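Local coordinates for mandelate racemase/muconate lactonizing protein (Thermobispora bispora, PDB 3VC5), which probably catalyses the magnesium-dependent dehydration of D-glucarate to 5-dehydro-4-deoxy-D-glucarate, as a member of the mandelate racemase/muconate lactonizing enzyme family, at residues V56-D61 with L139-K144; A82-L87 with A132-A137. One frame throughout, in Å; residues are numbered along the deposited sequence.

Interactions 1 and 2 illustrate how one long helix can pack against both a sheet and another helix of the same domain. Both draw on helix 123-146 and both are buried, away from the magnesium-binding residues and the probable catalytic ones. In interaction 1 the helix meets strand 50-60 of the three-stranded sheet chiefly through methyl groups of V58, T60 and I141; in interaction 2, about 11 Å away between centres, it meets helix 74-85 and the chain that follows it through an aromatic ring set among alanines and a leucine. Neither has a hydrogen bond across it. The two join directly, V58 CG2 lying 3.6 Å from A137 CB, and V56 CG1 lying 3.8 Å from F134 CD1.

Interaction 1 (V56-D61 with L139-K144); sequences VEVVTD and LDIQGK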
loop_
_atom_site.group_PDB
_atom_site.type_symbol
_atom_site.label_atom_id
_atom_site.label_comp_id
_atom_site.label_asym_id
_atom_site.label_seq_id
_atom_site.Cartn_x
_atom_site.Cartn_y
_atom_site.Cartn_z
ATOM N N VAL A 56 19.514 14.538 -7.230
ATOM C CA VAL A 56 20.239 13.684 -6.300
ATOM C C VAL A 56 20.806 12.464 -7.012
ATOM O O VAL A 56 20.119 11.825 -7.806
ATOM C CB VAL A 56 19.270 13.199 -5.162
ATOM C CG1 VAL A 56 19.906 12.096 -4.318
ATOM C CG2 VAL A 56 18.847 14.388 -4.314
ATOM N N GLU A 57 22.067 12.129 -6.719
ATOM C CA GLU A 57 22.646 10.922 -7.274
ATOM C C GLU A 57 23.238 10.091 -6.155
ATOM O O GLU A 57 24.162 10.552 -5.460
ATOM C CB GLU A 57 23.725 11.253 -8.331
ATOM C CG GLU A 57 24.271 9.984 -9.011
ATOM C CD GLU A 57 25.284 10.262 -10.108
ATOM O OE1 GLU A 57 26.049 11.262 -10.003
ATOM O OE2 GLU A 57 25.325 9.462 -11.078
ATOM N N VAL A 58 22.700 8.881 -5.968
ATOM C CA VAL A 58 23.154 7.980 -4.922
ATOM C C VAL A 58 24.140 7.027 -5.560
ATOM O O VAL A 58 23.875 6.501 -6.642
ATOM C CB VAL A 58 21.945 7.179 -4.294
ATOM C CG1 VAL A 58 22.469 6.089 -3.334
ATOM C CG2 VAL A 58 20.997 8.144 -3.563
ATOM N N VAL A 59 25.273 6.802 -4.895
ATOM C CA VAL A 59 26.314 5.919 -5.414
ATOM C C VAL A 59 26.614 4.850 -4.363
ATOM O O VAL A 59 26.908 5.175 -3.208
ATOM C CB VAL A 59 27.620 6.677 -5.717
ATOM C CG1 VAL A 59 28.585 5.782 -6.494
ATOM C CG2 VAL A 59 27.329 7.982 -6.508
ATOM N N THR A 60 26.530 3.591 -4.762
ATOM C CA THR A 60 26.863 2.482 -3.873
ATOM C C THR A 60 28.362 2.231 -3.788
ATOM O O THR A 60 29.165 2.748 -4.602
ATOM C CB THR A 60 26.174 1.167 -4.309
ATOM O OG1 THR A 60 26.789 0.678 -5.508
ATOM C CG2 THR A 60 24.669 1.394 -4.559
ATOM N N ASP A 61 28.727 1.404 -2.813
ATOM C CA ASP A 61 30.131 1.043 -2.603
ATOM C C ASP A 61 30.742 0.447 -3.864
ATOM O O ASP A 61 31.934 0.608 -4.123
ATOM C CB ASP A 61 30.257 0.054 -1.451
ATOM C CG ASP A 61 30.280 0.727 -0.089
ATOM O OD1 ASP A 61 30.591 1.934 0.000
ATOM O OD2 ASP A 61 30.002 0.033 0.913
ATOM N N LEU A 139 15.449 3.022 -5.695
ATOM C CA LEU A 139 14.744 2.106 -6.588
ATOM C C LEU A 139 15.459 2.004 -7.933
ATOM O O LEU A 139 15.506 0.915 -8.541
ATOM C CB LEU A 139 13.281 2.547 -6.797
ATOM C CG LEU A 139 12.418 2.513 -5.523
ATOM C CD1 LEU A 139 11.020 3.062 -5.905
ATOM C CD2 LEU A 139 12.291 1.063 -5.028
ATOM N N ASP A 140 15.997 3.128 -8.415
ATOM C CA ASP A 140 16.789 3.109 -9.679
ATOM C C ASP A 140 17.919 2.077 -9.520
ATOM O O ASP A 140 18.112 1.202 -10.373
ATOM C CB ASP A 140 17.311 4.547 -9.949
ATOM C CG ASP A 140 17.913 4.752 -11.326
ATOM O OD1 ASP A 140 17.716 3.923 -12.252
ATOM O OD2 ASP A 140 18.591 5.811 -11.465
ATOM N N ILE A 141 18.630 2.147 -8.401
ATOM C CA ILE A 141 19.733 1.216 -8.110
ATOM C C ILE A 141 19.251 -0.237 -7.961
ATOM O O ILE A 141 19.869 -1.165 -8.508
ATOM C CB ILE A 141 20.504 1.654 -6.867
ATOM C CG1 ILE A 141 21.297 2.956 -7.147
ATOM C CG2 ILE A 141 21.491 0.555 -6.430
ATOM C CD1 ILE A 141 21.700 3.733 -5.865
ATOM N N GLN A 142 18.166 -0.456 -7.217
ATOM C CA GLN A 142 17.615 -1.810 -7.114
ATOM C C GLN A 142 17.262 -2.385 -8.486
ATOM O O GLN A 142 17.519 -3.561 -8.763
ATOM C CB GLN A 142 16.377 -1.838 -6.223
ATOM C CG GLN A 142 16.618 -1.522 -4.772
ATOM C CD GLN A 142 15.334 -1.636 -3.973
ATOM O OE1 GLN A 142 14.402 -2.397 -4.347
ATOM N NE2 GLN A 142 15.247 -0.870 -2.892
ATOM N N GLY A 143 16.625 -1.580 -9.338
ATOM C CA GLY A 143 16.330 -2.009 -10.700
ATOM C C GLY A 143 17.601 -2.349 -11.477
ATOM O O GLY A 143 17.663 -3.373 -12.180
ATOM N N LYS A 144 18.618 -1.497 -11.384
ATOM C CA LYS A 144 19.888 -1.795 -12.074
ATOM C C LYS A 144 20.509 -3.099 -11.564
ATOM O O LYS A 144 21.050 -3.904 -12.349
ATOM C CB LYS A 144 20.883 -0.652 -11.927
ATOM C CG LYS A 144 20.438 0.613 -12.653
ATOM C CD LYS A 144 21.494 1.705 -12.542
ATOM C CE LYS A 144 21.023 3.029 -13.162
ATOM N NZ LYS A 144 22.079 4.044 -13.090
#
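I141 carries the whole helix side of this contact, its ethyl branch lying chiefly on V58 and its CG2 methyl on T60. The side chains meet through methyl groups. I141 CD1, at the end of the ethyl branch, lies 3.5 Å from V58 CG1, and the two side chains cross at about a right angle. I141 CD1 also sits 3.6 Å from the backbone O of V58, resting against the strand itself as well as its side chain. The other branch points along the strand to T60, where I141 CG2 and T60 CG2 meet tip to tip at 3.8 Å. V58 offers CG1 because that methyl is anti to the backbone N (chi1 172°).

Such packing of a helix against one face of an antiparallel sheet belongs to the N-terminal capping domain of the enolase superfamily, here strands 25-36, 50-60 and 65-71 with helix 123-146 laid over them. Alternation along the strand divides the residues: V58 and T60 turn to the helix, whereas V59 points away from it.

Polar groups are served by other partners. T60 OG1 accepts a hydrogen bond from I64 N, leaving its methyl for I141. E57 forms salt bridges with R29 and R403. On the helix, D140 receives L67 N and L397 N, while K144 NZ donates to T65 O; through L67 and T65 the helix gains polar ties to strand 65-71.

Interaction 2 (A82-L87 with A132-A137); sequences AAAARL and AAFEVA
With CG anti to the carbonyl carbon (chi1 -55°), the ring of F134 leaves its helix and reaches A83 and A84 of helix 74-85, while L87, in the chain that follows, has its CG likewise anti to its own carbonyl carbon (chi1 -62°) and brings a methyl over the ring. L87 CD1 stands 3.8 Å from the F134 ring centroid, only 19° off the ring normal, which makes a CH-pi contact over one face. The methyl is shifted from the centre toward the rim, and its closest ring atoms include F134 CD1, which is 3.6 Å from L87 CD1.

The far end of the ring meets two small residues. A83 CB approaches F134 CE2 at 3.7 Å, and A84 CB lies 3.9 Å from F134 CE1. With no bulk beyond CB on these alanines, the ring comes close to the helix backbone as well: F134 CZ is 3.6 Å from A84 N, in an oblique approach.

Two helices of the enolase-superfamily capping domain are joined here. Helix 123-146 supplies the aromatic side chain, and the chain following helix 74-85 turns so that L87 faces it; R86 N to A83 O and L87 N to A84 O are the backbone hydrogen bonds in this turn.

Around this pair the sheet and a third helix add further apolar contacts. V28 of strand 25-36 touches both A84 and F134, while L87 also packs on I25 of that strand and on I98 of helix 95-106. From another side of helix 123-146, the carboxylate of E135 accepts hydrogen bonds from L318 N and V319 N, linking the helix to the start of helix 318-330.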
loop_
_atom_site.group_PDB
_atom_site.type_symbol
_atom_site.label_atom_id
_atom_site.label_comp_id
_atom_site.label_asym_id
_atom_site.label_seq_id
_atom_site.Cartn_x
_atom_site.Cartn_y
_atom_site.Cartn_z
ATOM N N ALA A 82 21.401 17.995 4.155
ATOM C CA ALA A 82 21.640 17.454 5.494
ATOM C C ALA A 82 21.319 15.950 5.566
ATOM O O ALA A 82 22.089 15.150 6.129
ATOM C CB ALA A 82 20.799 18.220 6.505
ATOM N N ALA A 83 20.190 15.551 4.985
ATOM C CA ALA A 83 19.832 14.137 4.960
ATOM C C ALA A 83 20.837 13.320 4.133
ATOM O O ALA A 83 21.265 12.227 4.550
ATOM C CB ALA A 83 18.401 13.954 4.425
ATOM N N ALA A 84 21.247 13.856 2.978
ATOM C CA ALA A 84 22.162 13.149 2.106
ATOM C C ALA A 84 23.448 12.802 2.845
ATOM O O ALA A 84 23.974 11.702 2.692
ATOM C CB ALA A 84 22.485 13.989 0.880
ATOM N N ALA A 85 23.938 13.744 3.656
ATOM C CA ALA A 85 25.206 13.574 4.365
ATOM C C ALA A 85 25.152 12.448 5.403
ATOM O O ALA A 85 26.208 11.940 5.830
ATOM C CB ALA A 85 25.627 14.897 5.026
ATOM N N ARG A 86 23.933 12.051 5.792
ATOM C CA ARG A 86 23.736 11.047 6.823
ATOM C C ARG A 86 23.291 9.681 6.257
ATOM O O ARG A 86 22.960 8.777 7.026
ATOM C CB ARG A 86 22.778 11.553 7.921
ATOM C CG ARG A 86 23.252 12.838 8.605
ATOM C CD ARG A 86 23.704 12.596 10.020
ATOM N NE ARG A 86 22.636 12.036 10.853
ATOM C CZ ARG A 86 21.791 12.755 11.595
ATOM N NH1 ARG A 86 21.873 14.082 11.621
ATOM N NH2 ARG A 86 20.860 12.145 12.320
ATOM N N LEU A 87 23.291 9.516 4.924
ATOM C CA LEU A 87 22.901 8.233 4.322
ATOM C C LEU A 87 24.031 7.221 4.045
ATOM O O LEU A 87 23.771 6.011 3.980
ATOM C CB LEU A 87 22.094 8.438 3.040
ATOM C CG LEU A 87 20.769 9.184 3.203
ATOM C CD1 LEU A 87 20.015 9.211 1.884
ATOM C CD2 LEU A 87 19.885 8.578 4.294
ATOM N N ALA A 132 11.593 11.407 -0.657
ATOM C CA ALA A 132 11.287 10.928 -1.974
ATOM C C ALA A 132 12.464 11.009 -2.928
ATOM O O ALA A 132 12.592 10.122 -3.766
ATOM C CB ALA A 132 10.089 11.670 -2.561
ATOM N N ALA A 133 13.287 12.059 -2.860
ATOM C CA ALA A 133 14.443 12.116 -3.788
ATOM C C ALA A 133 15.366 10.892 -3.614
ATOM O O ALA A 133 15.891 10.303 -4.595
ATOM C CB ALA A 133 15.247 13.404 -3.572
ATOM N N PHE A 134 15.562 10.495 -2.368
ATOM C CA PHE A 134 16.433 9.354 -2.120
ATOM C C PHE A 134 15.757 8.027 -2.483
ATOM O O PHE A 134 16.405 7.096 -2.981
ATOM C CB PHE A 134 16.844 9.379 -0.661
ATOM C CG PHE A 134 17.480 10.689 -0.250
ATOM C CD1 PHE A 134 18.668 11.130 -0.850
ATOM C CD2 PHE A 134 16.903 11.480 0.733
ATOM C CE1 PHE A 134 19.254 12.339 -0.467
ATOM C CE2 PHE A 134 17.469 12.687 1.109
ATOM C CZ PHE A 134 18.656 13.113 0.522
ATOM N N GLU A 135 14.456 7.912 -2.207
ATOM C CA GLU A 135 13.761 6.649 -2.454
ATOM C C GLU A 135 13.786 6.311 -3.948
ATOM O O GLU A 135 14.027 5.168 -4.329
ATOM C CB GLU A 135 12.337 6.695 -1.926
ATOM C CG GLU A 135 11.611 5.349 -2.029
ATOM C CD GLU A 135 10.467 5.331 -3.035
ATOM O OE1 GLU A 135 10.465 6.130 -3.999
ATOM O OE2 GLU A 135 9.535 4.500 -2.852
ATOM N N VAL A 136 13.465 7.298 -4.785
ATOM C CA VAL A 136 13.506 7.094 -6.235
ATOM C C VAL A 136 14.900 6.633 -6.675
ATOM O O VAL A 136 15.022 5.684 -7.490
ATOM C CB VAL A 136 13.043 8.381 -7.003
ATOM C CG1 VAL A 136 13.329 8.257 -8.515
ATOM C CG2 VAL A 136 11.602 8.635 -6.703
ATOM N N ALA A 137 15.945 7.262 -6.142
ATOM C CA ALA A 137 17.350 6.892 -6.512
ATOM C C ALA A 137 17.679 5.456 -6.049
ATOM O O ALA A 137 18.333 4.681 -6.767
ATOM C CB ALA A 137 18.327 7.871 -5.890
#